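Side-chain contacts in Ycf54-like protein (Synechocystis sp. PCC 6803, PDB 5M2P), which is probably a component of the magnesium protoporphyrin IX monomethyl ester cyclase, and is required for forming protochlorophyllide on the way to chlorophyll: residues Q14-L17 / L18-P22; L27-R30 / R31-Y34; K76-I79 / V80-L84. One frame throughout, in Å; residues are numbered along the deposited sequence. Where two conformers were deposited one is given.

Overall arrangement
From the N terminus, strand 5-13 runs into the short helix 14-18, and contact 1 (14-17 with 18-22) spans the short turn at 18-20 that leads to helix 21-36. Contact 2 (27-30 with 31-34) follows on that long helix, its centre about 18 Å from that of contact 1. Much later, contact 3 (76-79 with 80-84) lies in helix 76-86, after strand 68-73. Contacts 2 and 3 each stay within one helix and close no loop; the three follow in series, neither nesting nor crossing. Contacts 2 and 3 touch, Arg30 CZ lying 3.4 Å from Phe78 CD1, and so join the two helices; contact 3 also reaches the antiparallel sheet through strands 5-13 and 68-73.

Contact 1: residues Q14-L17 / L18-P22; sequences QKFL and LEEEP
Glu20 folds back over the Phe16 ring, its CG lying over one face at 4.1 Å from the centroid and 21° off the ring normal, a CH-pi contact displaced toward the rim. The bend at chi2 (-77°) carries the carboxylate on past that rim, where OE2 comes within 3.4 Å of Phe16 CZ; the carboxylate and ring planes differ by 38°.

Behind this pair is a backbone turn. Leu18 N bonds to Gln14 O, the single i+4 bond here, whereas Glu19 N reaches Phe16 O at 2.9 Å and Glu20 N reaches Leu17 O at 3.0 Å. The change from an i+4 bond to two i+3 bonds marks a tighter, 3-10-like turn leading to Glu20. A water donates to both Leu17 O (2.9 Å from its oxygen) and Glu21 OE2, so Leu17 O receives two bonds and is linked to the first turn of helix 21-36, whose N-cap position Glu20 occupies. Further out, Leu86 of helix 76-86 touches Phe16, Leu17 and Glu20.

Chemically, the CG methylene probably gains dispersion from the ring face, while the charged oxygen is kept off that face, beyond the rim near CZ and CE1.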
ATOM      1  N   GLN A  14      -4.925 -10.792  -0.364  1.00 11.51           N
ATOM      2  CA  GLN A  14      -4.708 -11.094  -1.774  1.00 11.85           C
ATOM      3  C   GLN A  14      -6.005 -11.545  -2.450  1.00  9.81           C
ATOM      4  O   GLN A  14      -6.290 -11.147  -3.554  1.00 11.38           O
ATOM      5  CB  GLN A  14      -3.570 -12.108  -1.914  1.00 14.21           C
ATOM      6  CG  GLN A  14      -2.243 -11.456  -1.479  1.00 15.44           C
ATOM      7  CD  GLN A  14      -1.081 -12.413  -1.505  1.00 18.89           C
ATOM      8  OE1 GLN A  14      -1.096 -13.406  -2.247  1.00 19.67           O
ATOM      9  NE2 GLN A  14      -0.084 -12.127  -0.697  1.00 15.58           N
ATOM     10  N   LYS A  15      -6.785 -12.361  -1.736  1.00 12.52           N
ATOM     11  CA  LYS A  15      -8.075 -12.831  -2.208  1.00 13.91           C
ATOM     12  C   LYS A  15      -9.029 -11.679  -2.586  1.00 11.16           C
ATOM     13  O   LYS A  15      -9.635 -11.643  -3.657  1.00 13.33           O
ATOM     14  CB  LYS A  15      -8.683 -13.711  -1.100  1.00 17.66           C
ATOM     15  CG  LYS A  15     -10.022 -14.363  -1.382  1.00 21.46           C
ATOM     16  CD  LYS A  15     -10.511 -15.139  -0.155  1.00 23.20           C
ATOM     17  CE  LYS A  15     -11.801 -15.917  -0.433  1.00 30.67           C
ATOM     18  NZ  LYS A  15     -12.039 -16.998   0.562  1.00 46.30           N
ATOM     19  N   PHE A  16      -9.128 -10.694  -1.698  1.00 10.83           N
ATOM     20  CA  PHE A  16      -9.999  -9.554  -1.928  1.00 10.97           C
ATOM     21  C   PHE A  16      -9.552  -8.728  -3.096  1.00 11.18           C
ATOM     22  O   PHE A  16     -10.351  -8.353  -3.972  1.00 12.46           O
ATOM     23  CB  PHE A  16     -10.092  -8.699  -0.661  1.00 10.45           C
ATOM     24  CG  PHE A  16     -10.790  -7.376  -0.867  1.00 10.17           C
ATOM     25  CD1 PHE A  16     -12.147  -7.312  -0.925  1.00 11.52           C
ATOM     26  CD2 PHE A  16     -10.087  -6.211  -0.997  1.00  9.86           C
ATOM     27  CE1 PHE A  16     -12.789  -6.116  -1.108  1.00 11.21           C
ATOM     28  CE2 PHE A  16     -10.735  -4.999  -1.162  1.00 10.53           C
ATOM     29  CZ  PHE A  16     -12.079  -4.975  -1.265  1.00 10.07           C
ATOM     30  N   LEU A  17      -8.261  -8.393  -3.121  1.00 11.97           N
ATOM     31  CA  LEU A  17      -7.813  -7.516  -4.170  1.00 15.03           C
ATOM     32  C   LEU A  17      -7.975  -8.170  -5.574  1.00 15.18           C
ATOM     33  O   LEU A  17      -8.201  -7.494  -6.570  1.00 17.77           O
ATOM     34  CB  LEU A  17      -6.396  -7.075  -3.876  1.00 18.09           C
ATOM     35  CG  LEU A  17      -6.032  -5.762  -4.493  1.00 18.88           C
ATOM     36  CD1 LEU A  17      -6.914  -4.653  -3.963  1.00 15.65           C
ATOM     37  CD2 LEU A  17      -4.580  -5.506  -4.204  1.00 17.70           C
ATOM     38  N   LEU A  18      -7.926  -9.504  -5.631  1.00 17.08           N
ATOM     39  CA  LEU A  18      -8.194 -10.223  -6.884  1.00 16.80           C
ATOM     40  C   LEU A  18      -9.650 -10.129  -7.379  1.00 17.47           C
ATOM     41  O   LEU A  18      -9.931 -10.334  -8.545  1.00 21.06           O
ATOM     42  CB  LEU A  18      -7.790 -11.693  -6.735  1.00 18.59           C
ATOM     43  CG  LEU A  18      -6.288 -11.929  -6.775  1.00 21.57           C
ATOM     44  CD1 LEU A  18      -5.949 -13.242  -6.086  1.00 24.99           C
ATOM     45  CD2 LEU A  18      -5.810 -11.903  -8.222  1.00 21.17           C
ATOM     46  N   GLU A  19     -10.553  -9.744  -6.475  1.00 15.21           N
ATOM     47  CA  GLU A  19     -11.947  -9.461  -6.823  1.00 15.40           C
ATOM     48  C   GLU A  19     -12.189  -8.000  -7.168  1.00 15.23           C
ATOM     49  O   GLU A  19     -13.334  -7.587  -7.300  1.00 17.40           O
ATOM     50  CB  GLU A  19     -12.869  -9.852  -5.661  1.00 18.03           C
ATOM     51  CG  GLU A  19     -12.843 -11.324  -5.266  1.00 17.94           C
ATOM     52  CD  GLU A  19     -13.044 -12.258  -6.447  1.00 21.42           C
ATOM     53  OE1 GLU A  19     -14.121 -12.198  -7.037  1.00 20.91           O
ATOM     54  OE2 GLU A  19     -12.099 -12.984  -6.829  1.00 21.95           O
ATOM     55  N   GLU A  20     -11.117  -7.214  -7.299  1.00 16.28           N
ATOM     56  CA  GLU A  20     -11.221  -5.777  -7.547  1.00 15.53           C
ATOM     57  C   GLU A  20     -10.458  -5.387  -8.824  1.00 14.53           C
ATOM     58  O   GLU A  20      -9.627  -4.486  -8.825  1.00 14.20           O
ATOM     59  CB  GLU A  20     -10.735  -5.015  -6.321  1.00 14.86           C
ATOM     60  CG  GLU A  20     -11.553  -5.282  -5.055  1.00 15.36           C
ATOM     61  CD  GLU A  20     -12.880  -4.554  -5.021  1.00 16.69           C
ATOM     62  OE1 GLU A  20     -13.032  -3.553  -5.747  1.00 17.79           O
ATOM     63  OE2 GLU A  20     -13.771  -4.981  -4.249  1.00 20.33           O
ATOM     64  N   GLU A  21     -10.738  -6.077  -9.924  1.00 17.16           N
ATOM     65  CA  GLU A  21     -10.048  -5.783 -11.177  1.00 20.11           C
ATOM     66  C   GLU A  21     -10.234  -4.373 -11.709  1.00 17.74           C
ATOM     67  O   GLU A  21      -9.252  -3.774 -12.141  1.00 17.84           O
ATOM     68  CB  GLU A  21     -10.387  -6.804 -12.252  1.00 29.75           C
ATOM     69  CG  GLU A  21      -9.414  -7.975 -12.300  1.00 55.03           C
ATOM     70  CD  GLU A  21      -7.960  -7.528 -12.446  1.00 63.29           C
ATOM     71  OE1 GLU A  21      -7.662  -6.760 -13.386  1.00 77.15           O
ATOM     72  OE2 GLU A  21      -7.114  -7.934 -11.620  1.00 61.61           O
ATOM     73  N   PRO A  22     -11.455  -3.808 -11.659  1.00 16.59           N
ATOM     74  CA  PRO A  22     -11.584  -2.415 -12.098  1.00 16.21           C
ATOM     75  C   PRO A  22     -10.631  -1.504 -11.307  1.00 14.54           C
ATOM     76  O   PRO A  22     -10.026  -0.607 -11.879  1.00 13.66           O
ATOM     77  CB  PRO A  22     -13.072  -2.095 -11.827  1.00 18.43           C
ATOM     78  CG  PRO A  22     -13.743  -3.408 -11.995  1.00 21.53           C
ATOM     79  CD  PRO A  22     -12.774  -4.423 -11.430  1.00 17.86           C
TER
HETATM   80  O   HOH W   1      -6.276  -7.923  -8.640  1.00 36.35           O

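Contact 2: residues L27-R30 / R31-Y34; sequences LKER and RRDY
The Arg30 guanidinium has Tyr34 CE1 over one face, 3.6 Å above its plane and displaced toward the rim. The two groups are not stacked flat, since their planes differ by 47°. This is an i to i+4 pairing within the alpha-helix 21-36, and the side chains run alongside each other in the same direction. Arg30 extends fully from CG to NE, with CG anti to the backbone N (chi1 -171°), which lays its aliphatic part along the tyrosine: CG is 3.7 Å from Tyr34 CE1. Farther out, NH2 comes to 3.1 Å from Tyr34 OH. That hydroxyl is hydrogen-bonded to Asp42 OD1, and Phe43 meets both residues, by a cation-pi contact with Arg30 and edge-to-face with the Tyr34 ring.

The helical backbone sets this spacing. Four i+4 bonds run from Arg31 N, Arg32 N, Asp33 N and Tyr34 N to the carbonyl oxygens of Leu27, Lys28, Glu29 and Arg30, all at least 158° at the hydrogen. Arg31 turns back along the helix, bringing NH1 to 3.9 Å from Leu27 CB, while its side chain also touches Phe43 and Gln45 of strand 43-47.

Lys28, Glu29, Arg32 and Asp33 form a charged part of the contact without a salt bridge among them. Lys28 and Arg32 lie side by side and meet through carbon, CE to CD. Glu29 OE2 stays 4.5 Å from Arg32 NE, probably a weak attraction at longer range. Glu29 also has acidic neighbours in Asp33 and Glu25. The carboxylate of Asp33 turns back over the preceding turn, where CG sits 3.1 Å from Glu29 O, the same carbonyl oxygen that accepts the bond from Asp33 N.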
ATOM      1  N   LEU A  27      -5.346   1.688 -11.168  1.00 10.30           N
ATOM      2  CA  LEU A  27      -3.934   1.858 -10.787  1.00 10.06           C
ATOM      3  C   LEU A  27      -3.027   1.772 -12.006  1.00 10.03           C
ATOM      4  O   LEU A  27      -2.082   2.538 -12.121  1.00 10.98           O
ATOM      5  CB  LEU A  27      -3.502   0.797  -9.790  1.00 12.59           C
ATOM      6  CG  LEU A  27      -4.132   0.800  -8.417  1.00 17.42           C
ATOM      7  CD1 LEU A  27      -3.426  -0.208  -7.534  1.00 18.91           C
ATOM      8  CD2 LEU A  27      -4.022   2.179  -7.832  1.00 20.27           C
ATOM      9  N   LYS A  28      -3.291   0.824 -12.903  1.00 11.37           N
ATOM     10  CA  LYS A  28      -2.506   0.737 -14.155  1.00 12.15           C
ATOM     11  C   LYS A  28      -2.622   2.034 -14.952  1.00 11.10           C
ATOM     12  O   LYS A  28      -1.618   2.575 -15.422  1.00 12.16           O
ATOM     13  CB  LYS A  28      -2.993  -0.443 -14.987  1.00 15.09           C
ATOM     14  CG  LYS A  28      -2.232  -0.652 -16.284  1.00 18.86           C
ATOM     15  CD  LYS A  28      -3.014  -1.543 -17.242  1.00 24.96           C
ATOM     16  CE  LYS A  28      -2.285  -1.761 -18.556  1.00 31.73           C
ATOM     17  NZ  LYS A  28      -1.369  -2.933 -18.463  1.00 48.22           N
ATOM     18  N   GLU A  29      -3.840   2.551 -15.103  1.00 12.26           N
ATOM     19  CA  GLU A  29      -4.031   3.802 -15.821  1.00 13.86           C
ATOM     20  C   GLU A  29      -3.340   4.963 -15.145  1.00 12.10           C
ATOM     21  O   GLU A  29      -2.799   5.841 -15.812  1.00 13.90           O
ATOM     22  CB  GLU A  29      -5.518   4.101 -16.022  1.00 18.96           C
ATOM     23  CG  GLU A  29      -6.133   3.252 -17.125  1.00 31.85           C
ATOM     24  CD  GLU A  29      -5.368   3.392 -18.437  1.00 53.00           C
ATOM     25  OE1 GLU A  29      -5.259   4.542 -18.933  1.00 64.99           O
ATOM     26  OE2 GLU A  29      -4.848   2.365 -18.951  1.00 48.81           O
ATOM     27  N   ARG A  30      -3.315   4.946 -13.814  1.00 11.19           N
ATOM     28  CA  ARG A  30      -2.650   6.011 -13.076  1.00 10.52           C
ATOM     29  C   ARG A  30      -1.130   5.961 -13.321  1.00  9.27           C
ATOM     30  O   ARG A  30      -0.516   6.988 -13.557  1.00 10.73           O
ATOM     31  CB  ARG A  30      -2.959   5.918 -11.584  1.00 10.59           C
ATOM     32  CG  ARG A  30      -2.488   7.105 -10.759  1.00 11.94           C
ATOM     33  CD  ARG A  30      -2.711   6.821  -9.270  1.00 13.01           C
ATOM     34  NE  ARG A  30      -2.295   7.911  -8.367  1.00 13.01           N
ATOM     35  CZ  ARG A  30      -3.034   8.990  -8.108  1.00 13.15           C
ATOM     36  NH1 ARG A  30      -4.226   9.139  -8.680  1.00 15.23           N
ATOM     37  NH2 ARG A  30      -2.581   9.921  -7.286  1.00 16.90           N
ATOM     38  N   ARG A  31      -0.540   4.768 -13.300  1.00 10.06           N
ATOM     39  CA  ARG A  31       0.896   4.638 -13.644  1.00  9.31           C
ATOM     40  C   ARG A  31       1.186   5.171 -15.038  1.00  8.71           C
ATOM     41  O   ARG A  31       2.141   5.895 -15.253  1.00  9.80           O
ATOM     42  CB  ARG A  31       1.379   3.190 -13.540  1.00 10.68           C
ATOM     43  CG  ARG A  31       1.316   2.612 -12.142  1.00  9.74           C
ATOM     44  CD  ARG A  31       1.854   1.196 -12.084  1.00 12.96           C
ATOM     45  NE  ARG A  31       1.588   0.616 -10.792  1.00 15.16           N
ATOM     46  CZ  ARG A  31       0.597  -0.219 -10.504  1.00 15.92           C
ATOM     47  NH1 ARG A  31      -0.237  -0.664 -11.438  1.00 16.91           N
ATOM     48  NH2 ARG A  31       0.475  -0.624  -9.247  1.00 18.32           N
ATOM     49  N   ARG A  32       0.358   4.783 -15.988  1.00 10.51           N
ATOM     50  CA  ARG A  32       0.543   5.204 -17.364  1.00 10.31           C
ATOM     51  C   ARG A  32       0.382   6.720 -17.530  1.00 11.43           C
ATOM     52  O   ARG A  32       1.180   7.357 -18.210  1.00 12.82           O
ATOM     53  CB  ARG A  32      -0.379   4.397 -18.284  1.00 11.91           C
ATOM     54  CG  ARG A  32       0.023   2.923 -18.342  1.00 13.74           C
ATOM     55  CD  ARG A  32      -0.860   2.000 -19.193  1.00 18.13           C
ATOM     56  NE  ARG A  32      -0.648   2.183 -20.632  1.00 25.45           N
ATOM     57  CZ  ARG A  32       0.416   1.769 -21.342  1.00 24.20           C
ATOM     58  NH1 ARG A  32       1.466   1.155 -20.777  1.00 23.39           N
ATOM     59  NH2 ARG A  32       0.445   2.019 -22.646  1.00 29.57           N
ATOM     60  N   ASP A  33      -0.604   7.305 -16.845  1.00 12.01           N
ATOM     61  CA  ASP A  33      -0.809   8.750 -16.864  1.00 13.04           C
ATOM     62  C   ASP A  33       0.372   9.497 -16.256  1.00 11.82           C
ATOM     63  O   ASP A  33       0.785  10.553 -16.764  1.00 14.15           O
ATOM     64  CB  ASP A  33      -2.104   9.134 -16.120  1.00 14.29           C
ATOM     65  CG  ASP A  33      -3.386   8.700 -16.850  1.00 19.26           C
ATOM     66  OD1 ASP A  33      -3.340   8.323 -18.044  1.00 23.57           O
ATOM     67  OD2 ASP A  33      -4.475   8.743 -16.227  1.00 26.30           O
ATOM     68  N   TYR A  34       0.908   8.964 -15.149  1.00 11.43           N
ATOM     69  CA  TYR A  34       2.076   9.586 -14.545  1.00 10.45           C
ATOM     70  C   TYR A  34       3.226   9.637 -15.556  1.00 10.56           C
ATOM     71  O   TYR A  34       3.917  10.656 -15.672  1.00 11.75           O
ATOM     72  CB  TYR A  34       2.524   8.843 -13.302  1.00  9.87           C
ATOM     73  CG  TYR A  34       1.910   9.275 -11.984  1.00 10.60           C
ATOM     74  CD1 TYR A  34       0.546   9.484 -11.827  1.00 11.76           C
ATOM     75  CD2 TYR A  34       2.729   9.437 -10.873  1.00 10.51           C
ATOM     76  CE1 TYR A  34       0.027   9.813 -10.564  1.00 13.15           C
ATOM     77  CE2 TYR A  34       2.231   9.767  -9.624  1.00 13.04           C
ATOM     78  CZ  TYR A  34       0.884   9.971  -9.479  1.00 13.55           C
ATOM     79  OH  TYR A  34       0.386  10.271  -8.235  1.00 15.86           O
TER

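Contact 3: residues K76-I79 / V80-L84; sequences KSFI and VWVKL
Phe78 meets Val82 and Trp81 one turn ahead in helix 76-86, and here the contact is tight. Val82 CG2 lies over one face of the phenyl ring, 4.0 Å from its centroid and 18° off the normal, in a CH-pi contact. With Val82 chi1 at 170°, that methyl is anti to its own carbonyl carbon and points back toward the preceding turn, where it also comes to 3.3 Å from Phe78 O. Phe78 CE1 is 3.5 Å from Trp81 CE3, but the planes, 27° apart, are slid so far that the rings barely overlap, with centroids 5.4 Å apart; they touch through these carbons without stacking. Phe78 O lies in the indole plane at its edge and accepts the bond from Val82 N at 2.9 Å.

By contrast, the other side is loose and exposed: Val80 CG2 rests against Lys76 O (3.4 Å), while the Lys76 side chain extends away.

Phe78 also packs on Leu27 and Arg30 of helix 21-36. Replacing Phe78 by alanine is likely to strip Val82 CG2 of its ring face and open a gap toward Leu27 and Arg30. Trp81 packs on Val26 and Val82 on Phe23, while Ile79 meets Ile71 and Tyr8, so helix 76-86 packs beside helix 21-36, both resting on the sheet, the former over strands 5-13 and 68-73, the latter against strand 43-47.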
ATOM      1  N   LYS A  76      -1.050  11.133   0.765  1.00  8.54           N
ATOM      2  CA  LYS A  76      -2.131  10.748   1.686  0.50  8.92           C
ATOM      3  C   LYS A  76      -3.491  10.752   0.986  1.00  9.36           C
ATOM      4  O   LYS A  76      -4.325   9.894   1.227  1.00  9.51           O
ATOM      5  CB  LYS A  76      -2.175  11.630   2.946  0.50 13.93           C
ATOM      6  CG  LYS A  76      -3.110  11.085   4.029  0.50 11.25           C
ATOM      7  CD  LYS A  76      -3.106  11.894   5.318  0.50 12.69           C
ATOM      8  CE  LYS A  76      -3.717  11.087   6.448  0.50 14.34           C
ATOM      9  NZ  LYS A  76      -3.671  11.815   7.744  0.50 17.59           N
ATOM     10  N   SER A  77      -3.718  11.746   0.145  1.00 10.00           N
ATOM     11  CA  SER A  77      -5.043  11.849  -0.430  0.50 10.19           C
ATOM     12  C   SER A  77      -5.354  10.675  -1.346  1.00  9.03           C
ATOM     13  O   SER A  77      -6.509  10.281  -1.457  1.00  8.52           O
ATOM     14  CB  SER A  77      -5.214  13.173  -1.137  0.50 10.76           C
ATOM     15  OG  SER A  77      -4.379  13.310  -2.251  0.50 13.13           O
ATOM     16  N   PHE A  78      -4.337  10.074  -1.955  1.00  9.72           N
ATOM     17  CA  PHE A  78      -4.535   8.907  -2.785  1.00  8.44           C
ATOM     18  C   PHE A  78      -5.002   7.733  -1.938  1.00  7.40           C
ATOM     19  O   PHE A  78      -5.923   7.009  -2.303  1.00  7.87           O
ATOM     20  CB  PHE A  78      -3.263   8.574  -3.571  1.00  9.51           C
ATOM     21  CG  PHE A  78      -3.401   7.348  -4.401  1.00 10.21           C
ATOM     22  CD1 PHE A  78      -4.309   7.309  -5.445  1.00 11.74           C
ATOM     23  CD2 PHE A  78      -2.654   6.212  -4.134  1.00 10.55           C
ATOM     24  CE1 PHE A  78      -4.464   6.181  -6.208  1.00 14.06           C
ATOM     25  CE2 PHE A  78      -2.809   5.068  -4.915  1.00 12.50           C
ATOM     26  CZ  PHE A  78      -3.720   5.066  -5.953  1.00 13.97           C
ATOM     27  N   ILE A  79      -4.414   7.557  -0.763  1.00  7.60           N
ATOM     28  CA  ILE A  79      -4.826   6.457   0.109  1.00  7.83           C
ATOM     29  C   ILE A  79      -6.207   6.687   0.705  1.00  6.90           C
ATOM     30  O   ILE A  79      -6.940   5.749   0.902  1.00  7.28           O
ATOM     31  CB  ILE A  79      -3.730   6.120   1.148  1.00  8.77           C
ATOM     32  CG1 ILE A  79      -2.435   5.697   0.440  1.00 10.76           C
ATOM     33  CG2 ILE A  79      -4.196   5.027   2.092  1.00 10.62           C
ATOM     34  CD1 ILE A  79      -2.550   4.443  -0.380  1.00 10.41           C
ATOM     35  N   VAL A  80      -6.587   7.939   0.944  1.00  7.79           N
ATOM     36  CA  VAL A  80      -7.942   8.236   1.370  1.00  8.80           C
ATOM     37  C   VAL A  80      -8.916   7.717   0.301  1.00  7.96           C
ATOM     38  O   VAL A  80      -9.923   7.065   0.622  1.00  8.81           O
ATOM     39  CB  VAL A  80      -8.133   9.762   1.588  1.00  9.14           C
ATOM     40  CG1 VAL A  80      -9.607  10.099   1.765  1.00 11.29           C
ATOM     41  CG2 VAL A  80      -7.324  10.203   2.791  1.00 11.14           C
ATOM     42  N   TRP A  81      -8.614   7.997  -0.959  1.00  7.45           N
ATOM     43  CA  TRP A  81      -9.425   7.516  -2.084  1.00  9.06           C
ATOM     44  C   TRP A  81      -9.447   5.997  -2.129  1.00  7.82           C
ATOM     45  O   TRP A  81     -10.486   5.399  -2.296  1.00  7.93           O
ATOM     46  CB  TRP A  81      -8.942   8.076  -3.426  1.00 10.76           C
ATOM     47  CG  TRP A  81      -9.579   7.398  -4.621  1.00 12.81           C
ATOM     48  CD1 TRP A  81     -10.814   7.628  -5.121  1.00 18.65           C
ATOM     49  CD2 TRP A  81      -9.019   6.313  -5.386  1.00 14.15           C
ATOM     50  NE1 TRP A  81     -11.067   6.763  -6.154  1.00 16.98           N
ATOM     51  CE2 TRP A  81      -9.980   5.945  -6.336  1.00 17.06           C
ATOM     52  CE3 TRP A  81      -7.797   5.616  -5.347  1.00 14.92           C
ATOM     53  CZ2 TRP A  81      -9.771   4.921  -7.242  1.00 16.73           C
ATOM     54  CZ3 TRP A  81      -7.584   4.613  -6.251  1.00 14.43           C
ATOM     55  CH2 TRP A  81      -8.560   4.275  -7.193  1.00 17.40           C
ATOM     56  N   VAL A  82      -8.289   5.376  -1.965  1.00  6.60           N
ATOM     57  CA  VAL A  82      -8.242   3.913  -2.019  1.00  7.05           C
ATOM     58  C   VAL A  82      -9.164   3.316  -0.960  1.00  6.32           C
ATOM     59  O   VAL A  82      -9.894   2.346  -1.224  1.00  6.90           O
ATOM     60  CB  VAL A  82      -6.798   3.377  -1.826  1.00  7.20           C
ATOM     61  CG1 VAL A  82      -6.793   1.874  -1.640  1.00  8.44           C
ATOM     62  CG2 VAL A  82      -5.880   3.773  -2.977  1.00  8.86           C
ATOM     63  N   LYS A  83      -9.136   3.874   0.251  1.00  5.82           N
ATOM     64  CA  LYS A  83     -10.002   3.350   1.306  1.00  6.85           C
ATOM     65  C   LYS A  83     -11.476   3.496   0.941  1.00  7.21           C
ATOM     66  O   LYS A  83     -12.279   2.615   1.183  1.00  8.03           O
ATOM     67  CB  LYS A  83      -9.658   3.992   2.656  1.00  8.61           C
ATOM     68  CG  LYS A  83     -10.699   3.798   3.754  1.00 12.10           C
ATOM     69  CD  LYS A  83     -11.065   2.387   4.200  1.00 15.86           C
ATOM     70  CE  LYS A  83     -12.235   2.471   5.189  1.00 20.00           C
ATOM     71  NZ  LYS A  83     -12.739   1.147   5.670  1.00 17.67           N
ATOM     72  N   LEU A  84     -11.862   4.656   0.417  1.00  7.93           N
ATOM     73  CA  LEU A  84     -13.263   4.891   0.083  1.00  8.62           C
ATOM     74  C   LEU A  84     -13.692   4.034  -1.100  1.00  9.02           C
ATOM     75  O   LEU A  84     -14.856   3.672  -1.206  1.00 11.25           O
ATOM     76  CB  LEU A  84     -13.454   6.367  -0.229  1.00 10.87           C
ATOM     77  CG  LEU A  84     -13.292   7.298   0.953  1.00 13.01           C
ATOM     78  CD1 LEU A  84     -13.265   8.698   0.396  1.00 14.73           C
ATOM     79  CD2 LEU A  84     -14.398   7.137   1.988  1.00 14.20           C
TER